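Local structure of glycosyltransferase-stabilizing protein Gtf2 (5E9T) at residues D56-W70 / Y93-W107. The protein works with its glycosyltransferase partner GtfA to attach the first N-acetylglucosamine to the serine-rich repeat adhesin GspB, which the accessory Sec system then exports. Residues are numbered along the deposited sequence; the frame is centred on the assembly and turned at random.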
ATOM      1  N   ASP B  56      37.690  10.775   2.282  1.00 41.80           N
ATOM      2  CA  ASP B  56      37.041   9.661   1.600  1.00 44.89           C
ATOM      3  C   ASP B  56      36.627   8.641   2.662  1.00 52.90           C
ATOM      4  O   ASP B  56      37.420   7.784   3.061  1.00 67.01           O
ATOM      5  CB  ASP B  56      37.996   9.059   0.576  1.00 47.26           C
ATOM      6  CG  ASP B  56      37.287   8.441  -0.603  1.00 53.68           C
ATOM      7  OD1 ASP B  56      36.290   7.721  -0.398  1.00 55.01           O
ATOM      8  OD2 ASP B  56      37.723   8.687  -1.747  1.00 60.93           O
ATOM      9  N   HIS B  57      35.356   8.697   3.070  1.00 45.28           N
ATOM     10  CA  HIS B  57      34.746   7.661   3.908  1.00 45.82           C
ATOM     11  C   HIS B  57      33.270   7.586   3.548  1.00 36.23           C
ATOM     12  O   HIS B  57      32.400   8.037   4.305  1.00 34.80           O
ATOM     13  CB  HIS B  57      34.946   7.956   5.395  1.00 55.97           C
ATOM     14  CG  HIS B  57      34.641   6.791   6.288  1.00 70.99           C
ATOM     15  ND1 HIS B  57      34.944   5.489   5.946  1.00 69.59           N
ATOM     16  CD2 HIS B  57      34.066   6.733   7.513  1.00 83.38           C
ATOM     17  CE1 HIS B  57      34.566   4.680   6.921  1.00 73.75           C
ATOM     18  NE2 HIS B  57      34.030   5.410   7.883  1.00 81.63           N
ATOM     19  N   PRO B  58      32.951   7.047   2.376  1.00 28.47           N
ATOM     20  CA  PRO B  58      31.561   7.078   1.908  1.00 23.52           C
ATOM     21  C   PRO B  58      30.632   6.221   2.750  1.00 26.95           C
ATOM     22  O   PRO B  58      31.056   5.569   3.710  1.00 25.91           O
ATOM     23  CB  PRO B  58      31.659   6.542   0.473  1.00 18.80           C
ATOM     24  CG  PRO B  58      33.098   6.681   0.100  1.00 21.36           C
ATOM     25  CD  PRO B  58      33.857   6.475   1.369  1.00 25.40           C
ATOM     26  N   LEU B  59      29.354   6.220   2.394  1.00 36.71           N
ATOM     27  CA  LEU B  59      28.391   5.376   3.076  1.00 35.74           C
ATOM     28  C   LEU B  59      28.460   3.954   2.542  1.00 32.54           C
ATOM     29  O   LEU B  59      28.665   3.728   1.345  1.00 25.33           O
ATOM     30  CB  LEU B  59      26.974   5.923   2.910  1.00 31.63           C
ATOM     31  CG  LEU B  59      26.486   6.915   3.962  1.00 27.26           C
ATOM     32  CD1 LEU B  59      24.972   6.988   3.933  1.00 22.48           C
ATOM     33  CD2 LEU B  59      26.981   6.519   5.341  1.00 33.16           C
ATOM     34  N   PHE B  60      28.296   2.999   3.449  1.00 34.19           N
ATOM     35  CA  PHE B  60      28.159   1.595   3.110  1.00 30.13           C
ATOM     36  C   PHE B  60      26.675   1.281   2.974  1.00 33.10           C
ATOM     37  O   PHE B  60      25.843   1.843   3.691  1.00 34.45           O
ATOM     38  CB  PHE B  60      28.811   0.726   4.188  1.00 30.72           C
ATOM     39  CG  PHE B  60      29.218  -0.643   3.717  1.00 34.30           C
ATOM     40  CD1 PHE B  60      29.927  -0.808   2.537  1.00 38.09           C
ATOM     41  CD2 PHE B  60      28.922  -1.762   4.477  1.00 27.28           C
ATOM     42  CE1 PHE B  60      30.311  -2.072   2.113  1.00 36.09           C
ATOM     43  CE2 PHE B  60      29.302  -3.022   4.060  1.00 29.39           C
ATOM     44  CZ  PHE B  60      29.997  -3.180   2.879  1.00 29.79           C
ATOM     45  N   PHE B  61      26.351   0.374   2.043  1.00 34.85           N
ATOM     46  CA  PHE B  61      24.976   0.215   1.568  1.00 31.34           C
ATOM     47  C   PHE B  61      23.963   0.125   2.702  1.00 38.08           C
ATOM     48  O   PHE B  61      22.832   0.603   2.561  1.00 43.06           O
ATOM     49  CB  PHE B  61      24.864  -1.031   0.688  1.00 25.18           C
ATOM     50  CG  PHE B  61      24.738  -2.309   1.466  1.00 27.97           C
ATOM     51  CD1 PHE B  61      25.810  -2.804   2.191  1.00 30.82           C
ATOM     52  CD2 PHE B  61      23.547  -3.013   1.479  1.00 28.49           C
ATOM     53  CE1 PHE B  61      25.694  -3.976   2.912  1.00 28.53           C
ATOM     54  CE2 PHE B  61      23.428  -4.186   2.198  1.00 28.17           C
ATOM     55  CZ  PHE B  61      24.502  -4.667   2.914  1.00 24.19           C
ATOM     56  N   ASN B  62      24.345  -0.467   3.830  1.00 37.71           N
ATOM     57  CA  ASN B  62      23.443  -0.656   4.957  1.00 35.52           C
ATOM     58  C   ASN B  62      23.509   0.481   5.971  1.00 33.35           C
ATOM     59  O   ASN B  62      22.934   0.358   7.057  1.00 37.23           O
ATOM     60  CB  ASN B  62      23.719  -1.999   5.642  1.00 38.25           C
ATOM     61  CG  ASN B  62      25.123  -2.101   6.184  1.00 41.90           C
ATOM     62  OD1 ASN B  62      26.065  -1.579   5.597  1.00 50.59           O
ATOM     63  ND2 ASN B  62      25.274  -2.789   7.310  1.00 42.26           N
ATOM     64  N   GLN B  63      24.235   1.558   5.670  1.00 29.28           N
ATOM     65  CA  GLN B  63      24.225   2.753   6.503  1.00 28.65           C
ATOM     66  C   GLN B  63      23.296   3.849   5.986  1.00 30.55           C
ATOM     67  O   GLN B  63      23.227   4.921   6.600  1.00 31.33           O
ATOM     68  CB  GLN B  63      25.643   3.299   6.649  1.00 25.88           C
ATOM     69  CG  GLN B  63      26.639   2.226   7.016  1.00 34.17           C
ATOM     70  CD  GLN B  63      28.024   2.774   7.250  1.00 36.86           C
ATOM     71  OE1 GLN B  63      28.754   3.068   6.304  1.00 39.82           O
ATOM     72  NE2 GLN B  63      28.399   2.916   8.517  1.00 31.24           N
ATOM     73  N   VAL B  64      22.596   3.617   4.878  1.00 23.37           N
ATOM     74  CA  VAL B  64      21.566   4.535   4.397  1.00 18.35           C
ATOM     75  C   VAL B  64      20.543   4.720   5.511  1.00 26.41           C
ATOM     76  O   VAL B  64      19.946   3.731   5.961  1.00 36.38           O
ATOM     77  CB  VAL B  64      20.890   4.003   3.121  1.00 16.91           C
ATOM     78  CG1 VAL B  64      19.772   4.929   2.687  1.00 26.20           C
ATOM     79  CG2 VAL B  64      21.905   3.823   2.006  1.00 21.24           C
ATOM     80  N   PRO B  65      20.314   5.938   6.003  1.00 21.09           N
ATOM     81  CA  PRO B  65      19.290   6.120   7.041  1.00 21.96           C
ATOM     82  C   PRO B  65      17.905   5.833   6.479  1.00 25.94           C
ATOM     83  O   PRO B  65      17.503   6.391   5.456  1.00 30.44           O
ATOM     84  CB  PRO B  65      19.446   7.591   7.447  1.00 13.70           C
ATOM     85  CG  PRO B  65      20.815   7.978   6.983  1.00 16.81           C
ATOM     86  CD  PRO B  65      21.045   7.185   5.730  1.00 21.79           C
ATOM     87  N   VAL B  66      17.167   4.972   7.172  1.00 21.21           N
ATOM     88  CA  VAL B  66      15.854   4.521   6.717  1.00 14.75           C
ATOM     89  C   VAL B  66      14.876   4.692   7.859  1.00 13.95           C
ATOM     90  O   VAL B  66      15.290   4.897   9.018  1.00 20.47           O
ATOM     91  CB  VAL B  66      15.899   3.050   6.230  1.00 13.72           C
ATOM     92  CG1 VAL B  66      16.799   2.908   5.004  1.00  5.12           C
ATOM     93  CG2 VAL B  66      16.363   2.153   7.354  1.00 20.87           C
ATOM     94  N   PRO B  67      13.573   4.656   7.591  1.00 17.86           N
ATOM     95  CA  PRO B  67      12.608   4.648   8.681  1.00 19.77           C
ATOM     96  C   PRO B  67      12.880   3.541   9.624  1.00 24.33           C
ATOM     97  O   PRO B  67      13.411   2.470   9.232  1.00 33.51           O
ATOM     98  CB  PRO B  67      11.260   4.505   7.952  1.00 19.79           C
ATOM     99  CG  PRO B  67      11.500   5.059   6.599  1.00 18.42           C
ATOM    100  CD  PRO B  67      12.911   4.683   6.266  1.00 18.04           C
ATOM    101  N   PRO B  68      12.531   3.661  10.901  1.00 19.92           N
ATOM    102  CA  PRO B  68      12.838   2.623  11.877  1.00 20.22           C
ATOM    103  C   PRO B  68      12.334   1.262  11.422  1.00 24.56           C
ATOM    104  O   PRO B  68      11.235   1.124  10.885  1.00 28.89           O
ATOM    105  CB  PRO B  68      12.134   3.095  13.142  1.00 17.95           C
ATOM    106  CG  PRO B  68      12.097   4.578  13.004  1.00 21.67           C
ATOM    107  CD  PRO B  68      11.912   4.846  11.537  1.00 21.07           C
ATOM    108  N   PHE B  69      13.187   0.246  11.613  1.00 24.25           N
ATOM    109  CA  PHE B  69      12.892  -1.168  11.354  1.00 24.92           C
ATOM    110  C   PHE B  69      12.872  -1.528   9.874  1.00 26.70           C
ATOM    111  O   PHE B  69      12.804  -2.714   9.536  1.00 33.94           O
ATOM    112  CB  PHE B  69      11.560  -1.573  11.991  1.00 27.33           C
ATOM    113  CG  PHE B  69      11.546  -1.472  13.485  1.00 26.73           C
ATOM    114  CD1 PHE B  69      12.052  -2.498  14.264  1.00 25.40           C
ATOM    115  CD2 PHE B  69      11.020  -0.354  14.111  1.00 25.30           C
ATOM    116  CE1 PHE B  69      12.036  -2.408  15.641  1.00 28.40           C
ATOM    117  CE2 PHE B  69      11.003  -0.259  15.488  1.00 25.29           C
ATOM    118  CZ  PHE B  69      11.510  -1.289  16.254  1.00 27.55           C
ATOM    119  N   TRP B  70      12.929  -0.542   8.982  1.00 23.69           N
ATOM    120  CA  TRP B  70      12.954  -0.866   7.561  1.00 28.09           C
ATOM    121  C   TRP B  70      14.223  -1.643   7.219  1.00 28.22           C
ATOM    122  O   TRP B  70      15.286  -1.438   7.812  1.00 28.29           O
ATOM    123  CB  TRP B  70      12.850   0.404   6.711  1.00 27.02           C
ATOM    124  CG  TRP B  70      11.477   1.028   6.716  1.00 22.04           C
ATOM    125  CD1 TRP B  70      10.554   0.977   7.721  1.00 20.32           C
ATOM    126  CD2 TRP B  70      10.874   1.788   5.660  1.00 21.40           C
ATOM    127  NE1 TRP B  70       9.419   1.664   7.358  1.00 17.80           N
ATOM    128  CE2 TRP B  70       9.592   2.170   6.097  1.00 17.38           C
ATOM    129  CE3 TRP B  70      11.296   2.186   4.388  1.00 23.07           C
ATOM    130  CZ2 TRP B  70       8.733   2.926   5.311  1.00 22.44           C
ATOM    131  CZ3 TRP B  70      10.440   2.937   3.612  1.00 22.51           C
ATOM    132  CH2 TRP B  70       9.175   3.297   4.072  1.00 22.11           C
ATOM    133  N   TYR B  93      25.307   1.875  -6.313  1.00 29.06           N
ATOM    134  CA  TYR B  93      26.677   1.761  -5.842  1.00 31.95           C
ATOM    135  C   TYR B  93      27.593   2.712  -6.598  1.00 33.00           C
ATOM    136  O   TYR B  93      27.632   2.698  -7.832  1.00 28.76           O
ATOM    137  CB  TYR B  93      27.164   0.323  -5.998  1.00 34.50           C
ATOM    138  CG  TYR B  93      26.556  -0.615  -4.988  1.00 36.91           C
ATOM    139  CD1 TYR B  93      26.130  -0.144  -3.756  1.00 37.07           C
ATOM    140  CD2 TYR B  93      26.405  -1.968  -5.263  1.00 34.86           C
ATOM    141  CE1 TYR B  93      25.573  -0.992  -2.823  1.00 37.21           C
ATOM    142  CE2 TYR B  93      25.853  -2.825  -4.334  1.00 32.33           C
ATOM    143  CZ  TYR B  93      25.436  -2.331  -3.117  1.00 33.93           C
ATOM    144  OH  TYR B  93      24.880  -3.174  -2.184  1.00 35.98           O
ATOM    145  N   ALA B  94      28.317   3.543  -5.851  1.00 34.21           N
ATOM    146  CA  ALA B  94      29.409   4.305  -6.438  1.00 34.09           C
ATOM    147  C   ALA B  94      30.449   3.342  -6.974  1.00 36.87           C
ATOM    148  O   ALA B  94      30.888   2.434  -6.263  1.00 43.25           O
ATOM    149  CB  ALA B  94      30.036   5.231  -5.398  1.00 29.48           C
ATOM    150  N   SER B  95      30.881   3.552  -8.210  1.00 36.70           N
ATOM    151  CA  SER B  95      31.741   2.559  -8.838  1.00 45.70           C
ATOM    152  C   SER B  95      33.163   2.899  -8.416  1.00 48.53           C
ATOM    153  O   SER B  95      33.793   3.814  -8.949  1.00 51.35           O
ATOM    154  CB  SER B  95      31.571   2.565 -10.353  1.00 51.82           C
ATOM    155  OG  SER B  95      32.721   2.047 -10.998  1.00 56.72           O
ATOM    156  N   GLN B  96      33.673   2.104  -7.484  1.00 48.92           N
ATOM    157  CA  GLN B  96      34.972   2.282  -6.865  1.00 50.65           C
ATOM    158  C   GLN B  96      35.589   0.903  -6.725  1.00 61.88           C
ATOM    159  O   GLN B  96      34.901  -0.115  -6.845  1.00 63.30           O
ATOM    160  CB  GLN B  96      34.878   2.955  -5.482  1.00 44.06           C
ATOM    161  CG  GLN B  96      34.888   4.479  -5.479  1.00 49.34           C
ATOM    162  CD  GLN B  96      35.322   5.052  -4.134  1.00 56.63           C
ATOM    163  OE1 GLN B  96      35.616   4.310  -3.197  1.00 63.59           O
ATOM    164  NE2 GLN B  96      35.368   6.377  -4.038  1.00 56.04           N
ATOM    165  N   ALA B  97      36.900   0.874  -6.480  1.00 68.93           N
ATOM    166  CA  ALA B  97      37.557  -0.392  -6.178  1.00 67.46           C
ATOM    167  C   ALA B  97      36.850  -1.094  -5.026  1.00 61.39           C
ATOM    168  O   ALA B  97      36.520  -2.282  -5.108  1.00 64.73           O
ATOM    169  CB  ALA B  97      39.033  -0.152  -5.854  1.00 66.82           C
ATOM    170  N   ARG B  98      36.588  -0.358  -3.952  1.00 53.63           N
ATOM    171  CA  ARG B  98      35.771  -0.883  -2.871  1.00 57.98           C
ATOM    172  C   ARG B  98      34.318  -0.988  -3.325  1.00 60.33           C
ATOM    173  O   ARG B  98      33.790  -0.089  -3.987  1.00 61.46           O
ATOM    174  CB  ARG B  98      35.893   0.022  -1.645  1.00 59.99           C
ATOM    175  CG  ARG B  98      37.300   0.559  -1.424  1.00 58.61           C
ATOM    176  CD  ARG B  98      37.371   1.526  -0.249  1.00 56.89           C
ATOM    177  NE  ARG B  98      37.148   2.913  -0.650  1.00 56.65           N
ATOM    178  CZ  ARG B  98      37.268   3.955   0.169  1.00 61.09           C
ATOM    179  NH1 ARG B  98      37.614   3.769   1.435  1.00 65.42           N
ATOM    180  NH2 ARG B  98      37.046   5.183  -0.278  1.00 61.92           N
ATOM    181  N   GLY B  99      33.673  -2.105  -2.980  1.00 57.00           N
ATOM    182  CA  GLY B  99      32.305  -2.330  -3.391  1.00 43.55           C
ATOM    183  C   GLY B  99      31.286  -1.902  -2.350  1.00 43.16           C
ATOM    184  O   GLY B  99      31.602  -1.751  -1.171  1.00 46.97           O
ATOM    185  N   ARG B 100      30.050  -1.710  -2.819  1.00 41.80           N
ATOM    186  CA  ARG B 100      28.893  -1.406  -1.975  1.00 39.64           C
ATOM    187  C   ARG B 100      29.001  -0.049  -1.285  1.00 42.20           C
ATOM    188  O   ARG B 100      28.536   0.118  -0.154  1.00 41.60           O
ATOM    189  CB  ARG B 100      28.655  -2.506  -0.935  1.00 34.27           C
ATOM    190  CG  ARG B 100      28.508  -3.886  -1.533  1.00 34.98           C
ATOM    191  CD  ARG B 100      27.889  -4.848  -0.548  1.00 37.30           C
ATOM    192  NE  ARG B 100      27.446  -6.070  -1.210  1.00 41.25           N
ATOM    193  CZ  ARG B 100      26.846  -7.077  -0.588  1.00 39.73           C
ATOM    194  NH1 ARG B 100      26.614  -7.007   0.713  1.00 39.08           N
ATOM    195  NH2 ARG B 100      26.477  -8.152  -1.269  1.00 36.69           N
ATOM    196  N   LEU B 101      29.598   0.932  -1.954  1.00 42.77           N
ATOM    197  CA  LEU B 101      29.631   2.298  -1.449  1.00 39.38           C
ATOM    198  C   LEU B 101      28.452   3.077  -2.012  1.00 38.23           C
ATOM    199  O   LEU B 101      28.133   2.973  -3.200  1.00 42.15           O
ATOM    200  CB  LEU B 101      30.944   2.992  -1.814  1.00 39.06           C
ATOM    201  CG  LEU B 101      32.198   2.643  -1.004  1.00 41.77           C
ATOM    202  CD1 LEU B 101      31.987   2.878   0.488  1.00 38.79           C
ATOM    203  CD2 LEU B 101      32.631   1.225  -1.258  1.00 45.45           C
ATOM    204  N   VAL B 102      27.804   3.860  -1.153  1.00 34.15           N
ATOM    205  CA  VAL B 102      26.545   4.499  -1.518  1.00 34.13           C
ATOM    206  C   VAL B 102      26.826   5.733  -2.363  1.00 32.43           C
ATOM    207  O   VAL B 102      27.487   6.676  -1.917  1.00 35.32           O
ATOM    208  CB  VAL B 102      25.720   4.864  -0.277  1.00 36.73           C
ATOM    209  CG1 VAL B 102      24.401   5.486  -0.702  1.00 37.04           C
ATOM    210  CG2 VAL B 102      25.482   3.632   0.581  1.00 38.00           C
ATOM    211  N   LYS B 103      26.307   5.725  -3.588  1.00 32.36           N
ATOM    212  CA  LYS B 103      26.328   6.869  -4.489  1.00 32.66           C
ATOM    213  C   LYS B 103      24.993   7.606  -4.452  1.00 29.61           C
ATOM    214  O   LYS B 103      24.937   8.791  -4.113  1.00 29.20           O
ATOM    215  CB  LYS B 103      26.654   6.392  -5.910  1.00 34.36           C
ATOM    216  CG  LYS B 103      26.300   7.352  -7.035  1.00 36.58           C
ATOM    217  CD  LYS B 103      26.502   6.663  -8.380  1.00 34.73           C
ATOM    218  CE  LYS B 103      25.903   7.452  -9.530  1.00 37.33           C
ATOM    219  NZ  LYS B 103      25.689   6.571 -10.717  1.00 47.27           N
ATOM    220  N   GLN B 104      23.914   6.913  -4.809  1.00 29.27           N
ATOM    221  CA  GLN B 104      22.597   7.516  -4.945  1.00 34.72           C
ATOM    222  C   GLN B 104      21.545   6.512  -4.492  1.00 36.19           C
ATOM    223  O   GLN B 104      21.604   5.341  -4.880  1.00 35.09           O
ATOM    224  CB  GLN B 104      22.388   7.930  -6.403  1.00 36.72           C
ATOM    225  CG  GLN B 104      20.990   8.304  -6.821  1.00 40.99           C
ATOM    226  CD  GLN B 104      20.894   8.446  -8.329  1.00 44.66           C
ATOM    227  OE1 GLN B 104      21.914   8.517  -9.019  1.00 47.30           O
ATOM    228  NE2 GLN B 104      19.674   8.480  -8.850  1.00 43.91           N
ATOM    229  N   VAL B 105      20.587   6.960  -3.682  1.00 37.98           N
ATOM    230  CA  VAL B 105      19.481   6.117  -3.237  1.00 36.47           C
ATOM    231  C   VAL B 105      18.184   6.662  -3.826  1.00 28.58           C
ATOM    232  O   VAL B 105      17.870   7.848  -3.669  1.00 25.33           O
ATOM    233  CB  VAL B 105      19.413   6.020  -1.701  1.00 45.42           C
ATOM    234  CG1 VAL B 105      19.374   7.393  -1.054  1.00 59.76           C
ATOM    235  CG2 VAL B 105      18.211   5.196  -1.278  1.00 42.77           C
ATOM    236  N   ASP B 106      17.435   5.792  -4.507  1.00 29.87           N
ATOM    237  CA  ASP B 106      16.266   6.172  -5.297  1.00 33.07           C
ATOM    238  C   ASP B 106      15.000   5.733  -4.572  1.00 32.55           C
ATOM    239  O   ASP B 106      14.676   4.543  -4.560  1.00 36.97           O
ATOM    240  CB  ASP B 106      16.332   5.522  -6.677  1.00 37.50           C
ATOM    241  CG  ASP B 106      17.072   6.365  -7.688  1.00 46.27           C
ATOM    242  OD1 ASP B 106      17.605   7.425  -7.301  1.00 52.32           O
ATOM    243  OD2 ASP B 106      17.129   5.957  -8.869  1.00 46.82           O
ATOM    244  N   TRP B 107      14.255   6.689  -4.024  1.00 25.79           N
ATOM    245  CA  TRP B 107      13.036   6.376  -3.287  1.00 14.99           C
ATOM    246  C   TRP B 107      11.848   6.235  -4.231  1.00 18.60           C
ATOM    247  O   TRP B 107      11.729   6.965  -5.219  1.00 27.86           O
ATOM    248  CB  TRP B 107      12.754   7.449  -2.236  1.00 10.38           C
ATOM    249  CG  TRP B 107      13.738   7.427  -1.118  1.00 18.43           C
ATOM    250  CD1 TRP B 107      14.820   8.239  -0.967  1.00 19.78           C
ATOM    251  CD2 TRP B 107      13.747   6.534   0.004  1.00 21.75           C
ATOM    252  NE1 TRP B 107      15.500   7.914   0.183  1.00 19.16           N
ATOM    253  CE2 TRP B 107      14.861   6.870   0.797  1.00 17.31           C
ATOM    254  CE3 TRP B 107      12.919   5.484   0.415  1.00 22.59           C
ATOM    255  CZ2 TRP B 107      15.170   6.195   1.976  1.00 14.61           C
ATOM    256  CZ3 TRP B 107      13.228   4.816   1.587  1.00 19.67           C
ATOM    257  CH2 TRP B 107      14.342   5.175   2.353  1.00 16.58           C
TER
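Arg-100 crosses Phe-60 at its base and then runs beside Phe-61, and it is worth following outward from the backbone. Its CB sits 3.5 Å from CE1 of Phe-60. CG lies anti to the carbonyl carbon (chi1 -55°), and from there the chain stays extended as far as NE, running beside Phe-61 in the same direction; CD comes within 4.0 Å of CD1 of that ring. At the tip, NH1 stands 3.8 Å from Phe-61 CZ, with the guanidinium steeply inclined to the ring, their planes 70° apart. This is at most a weak, long cation-pi attraction. Tyr-93 adds a third partner: CA of Arg-100 lies over one face of its ring, toward the rim, while CB of Phe-61 meets the same ring at its edge.

The backbones join at a single antiparallel bridge, the non-hydrogen-bonded pair Phe-60 and Leu-101. Val-102 N donates to Leu-59 O at 2.6 Å, and the matching bond from Phe-61 N to Arg-100 O is weak. Val-102 also sets its CB 3.6 Å from that of Leu-59, and both its methyls meet CG2 of Val-64. Toward one end, Asp-56 OD1 forms a salt bridge with Arg-98 NH2 at 2.7 Å, lying at the edge of the guanidinium, whose NE bonds to Gln-96 OE1. Toward the other, Trp-70 CZ3 reaches the rim of the Trp-107 indole, 3.9 Å from its CZ3.

Two chains of the glycosyltransferase GtfA (Gtf1) flank this region: Tyr-255 of one packs nearly parallel to the Phe-60 ring, while Arg-188 of the other makes a cation-pi contact with Trp-107. The irregular segment 56-70 runs along strand 101-108, the second strand of its hairpin with 86-94, part of a long antiparallel meander, and both contribute to the GtfA-GtfB interface.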